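Local coordinates for kelch repeat and BTB domain-containing protein A55 (PDB 6I2M), which probably serves as a substrate-specific adapter for CUL3-containing E3 ubiquitin ligases, directing host proteins to ubiquitination and proteasomal degradation, at residues Ile187-Lys190 / Trp191-Thr195. Numbering follows the deposited sequence.
Sequences ILIK and WLEST
Two successive turns of helix 184-195, the last helix modelled in this N-terminal BTB-BACK fragment, which lacks the Kelch repeats, meet here through backbone bonds and side-chain hydroxyls folded back onto carbonyls. The N-H of Trp191 reaches Ile187 O at 3.2 Å, and Leu192 N lies 3.0 Å from Leu188 O; Glu193 N makes a weak bond to Ile189 O. At the next step the acceptor is shared: Lys190 O takes the backbone N-H of Ser194 and also its hydroxyl, with OG 2.8 Å from the oxygen. The hydroxyl comes nearly end-on to the carbonyl, at a C=O...OG angle of 159°, whereas the N-H sits above the carbonyl plane. Ser194 reaches back because OG stands beside its own N and anti to its carbonyl carbon (chi1 -59°). Trp191 O is likewise shared by the N-H and the hydroxyl of Thr195, OG1 2.7 Å away but more bent at the carbonyl (136°), and here the two approach from opposite faces of the carbonyl plane. Thr195 CG2 sits 3.6 Å above the plane of the Trp191 ring, offset toward its rim. On the exposed flank Leu188 and Leu192 run side by side, Leu188 CG 4.0 Å from Leu192 CD1. The indole, swung out with CG anti to N, points toward helix 164-171 and the segment leading into it: NE1 donates a hydrogen bond to Leu162 O, Phe159 meets the ring edge-to-face, and Met167 packs on it. Lys190 NZ is hydrogen-bonded to Asn155 OD1. Serine and threonine hydroxyls bonded to the carbonyl four residues earlier are a familiar feature of alpha-helices, here at two successive positions, Ser194 and Thr195.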
ATOM      1  N   ILE A 187      15.484 -30.009  42.355  1.00 99.44           N
ATOM      2  CA  ILE A 187      15.457 -28.891  41.402  1.00 99.50           C
ATOM      3  C   ILE A 187      15.992 -27.630  42.116  1.00103.46           C
ATOM      4  O   ILE A 187      16.759 -26.868  41.522  1.00103.11           O
ATOM      5  CB  ILE A 187      14.028 -28.713  40.793  1.00102.65           C
ATOM      6  CG1 ILE A 187      13.688 -29.886  39.841  1.00103.05           C
ATOM      7  CG2 ILE A 187      13.862 -27.364  40.066  1.00103.47           C
ATOM      8  CD1 ILE A 187      12.204 -30.277  39.771  1.00110.60           C
ATOM      9  N   LEU A 188      15.610 -27.452  43.402  1.00 99.98           N
ATOM     10  CA  LEU A 188      16.037 -26.352  44.273  1.00100.00           C
ATOM     11  C   LEU A 188      17.552 -26.428  44.532  1.00103.73           C
ATOM     12  O   LEU A 188      18.215 -25.391  44.524  1.00103.55           O
ATOM     13  CB  LEU A 188      15.247 -26.389  45.599  1.00100.11           C
ATOM     14  CG  LEU A 188      15.488 -25.257  46.608  1.00105.28           C
ATOM     15  CD1 LEU A 188      14.668 -24.020  46.267  1.00105.85           C
ATOM     16  CD2 LEU A 188      15.152 -25.710  48.014  1.00107.73           C
ATOM     17  N   ILE A 189      18.089 -27.656  44.736  1.00 99.94           N
ATOM     18  CA  ILE A 189      19.518 -27.920  44.964  1.00 99.71           C
ATOM     19  C   ILE A 189      20.334 -27.502  43.730  1.00103.80           C
ATOM     20  O   ILE A 189      21.325 -26.783  43.876  1.00103.61           O
ATOM     21  CB  ILE A 189      19.774 -29.395  45.415  1.00102.35           C
ATOM     22  CG1 ILE A 189      19.229 -29.635  46.845  1.00102.51           C
ATOM     23  CG2 ILE A 189      21.265 -29.781  45.333  1.00103.03           C
ATOM     24  CD1 ILE A 189      18.836 -31.090  47.173  1.00109.39           C
ATOM     25  N   LYS A 190      19.881 -27.904  42.520  1.00100.32           N
ATOM     26  CA  LYS A 190      20.517 -27.571  41.240  1.00100.36           C
ATOM     27  C   LYS A 190      20.533 -26.064  40.961  1.00104.37           C
ATOM     28  O   LYS A 190      21.472 -25.580  40.326  1.00104.10           O
ATOM     29  CB  LYS A 190      19.871 -28.341  40.076  1.00102.83           C
ATOM     30  CG  LYS A 190      20.326 -29.796  39.963  1.00117.45           C
ATOM     31  CD  LYS A 190      21.602 -29.951  39.130  1.00127.68           C
ATOM     32  CE  LYS A 190      22.065 -31.385  39.028  1.00138.28           C
ATOM     33  NZ  LYS A 190      21.245 -32.174  38.070  1.00147.23           N
ATOM     34  N   TRP A 191      19.510 -25.326  41.446  1.00100.88           N
ATOM     35  CA  TRP A 191      19.422 -23.871  41.302  1.00100.79           C
ATOM     36  C   TRP A 191      20.413 -23.190  42.244  1.00104.53           C
ATOM     37  O   TRP A 191      21.097 -22.254  41.831  1.00104.27           O
ATOM     38  CB  TRP A 191      17.989 -23.365  41.540  1.00 99.51           C
ATOM     39  CG  TRP A 191      17.824 -21.890  41.308  1.00100.63           C
ATOM     40  CD1 TRP A 191      17.719 -21.254  40.106  1.00103.28           C
ATOM     41  CD2 TRP A 191      17.766 -20.867  42.311  1.00100.75           C
ATOM     42  NE1 TRP A 191      17.590 -19.899  40.296  1.00102.82           N
ATOM     43  CE2 TRP A 191      17.616 -19.632  41.641  1.00104.63           C
ATOM     44  CE3 TRP A 191      17.819 -20.873  43.716  1.00102.36           C
ATOM     45  CZ2 TRP A 191      17.519 -18.415  42.327  1.00104.27           C
ATOM     46  CZ3 TRP A 191      17.722 -19.667  44.394  1.00104.21           C
ATOM     47  CH2 TRP A 191      17.575 -18.457  43.703  1.00104.84           C
ATOM     48  N   LEU A 192      20.512 -23.686  43.497  1.00100.79           N
ATOM     49  CA  LEU A 192      21.436 -23.180  44.516  1.00100.72           C
ATOM     50  C   LEU A 192      22.898 -23.509  44.174  1.00104.52           C
ATOM     51  O   LEU A 192      23.805 -22.854  44.689  1.00104.41           O
ATOM     52  CB  LEU A 192      21.066 -23.718  45.911  1.00100.66           C
ATOM     53  CG  LEU A 192      19.805 -23.135  46.560  1.00105.39           C
ATOM     54  CD1 LEU A 192      19.186 -24.125  47.524  1.00105.29           C
ATOM     55  CD2 LEU A 192      20.100 -21.822  47.273  1.00108.29           C
ATOM     56  N   GLU A 193      23.120 -24.513  43.299  1.00100.76           N
ATOM     57  CA  GLU A 193      24.443 -24.935  42.828  1.00100.65           C
ATOM     58  C   GLU A 193      24.873 -24.112  41.606  1.00104.53           C
ATOM     59  O   GLU A 193      26.060 -23.818  41.460  1.00104.39           O
ATOM     60  CB  GLU A 193      24.453 -26.436  42.493  1.00101.77           C
ATOM     61  CG  GLU A 193      24.580 -27.341  43.708  1.00111.99           C
ATOM     62  CD  GLU A 193      25.992 -27.749  44.080  1.00132.74           C
ATOM     63  OE1 GLU A 193      26.814 -26.858  44.394  1.00127.64           O
ATOM     64  OE2 GLU A 193      26.273 -28.969  44.072  1.00126.66           O
ATOM     65  N   SER A 194      23.905 -23.745  40.737  1.00100.78           N
ATOM     66  CA  SER A 194      24.133 -22.958  39.520  1.00100.56           C
ATOM     67  C   SER A 194      24.301 -21.462  39.808  1.00104.35           C
ATOM     68  O   SER A 194      25.111 -20.808  39.150  1.00103.95           O
ATOM     69  CB  SER A 194      23.001 -23.175  38.521  1.00103.81           C
ATOM     70  OG  SER A 194      22.884 -24.539  38.152  1.00112.45           O
ATOM     71  N   THR A 195      23.532 -20.925  40.778  1.00100.87           N
ATOM     72  CA  THR A 195      23.566 -19.508  41.166  1.00100.81           C
ATOM     73  C   THR A 195      24.599 -19.221  42.265  1.00105.06           C
ATOM     74  O   THR A 195      25.137 -18.112  42.312  1.00104.85           O
ATOM     75  CB  THR A 195      22.169 -19.005  41.571  1.00108.52           C
ATOM     76  OG1 THR A 195      21.701 -19.746  42.698  1.00108.29           O
ATOM     77  CG2 THR A 195      21.157 -19.073  40.431  1.00106.38           C
TER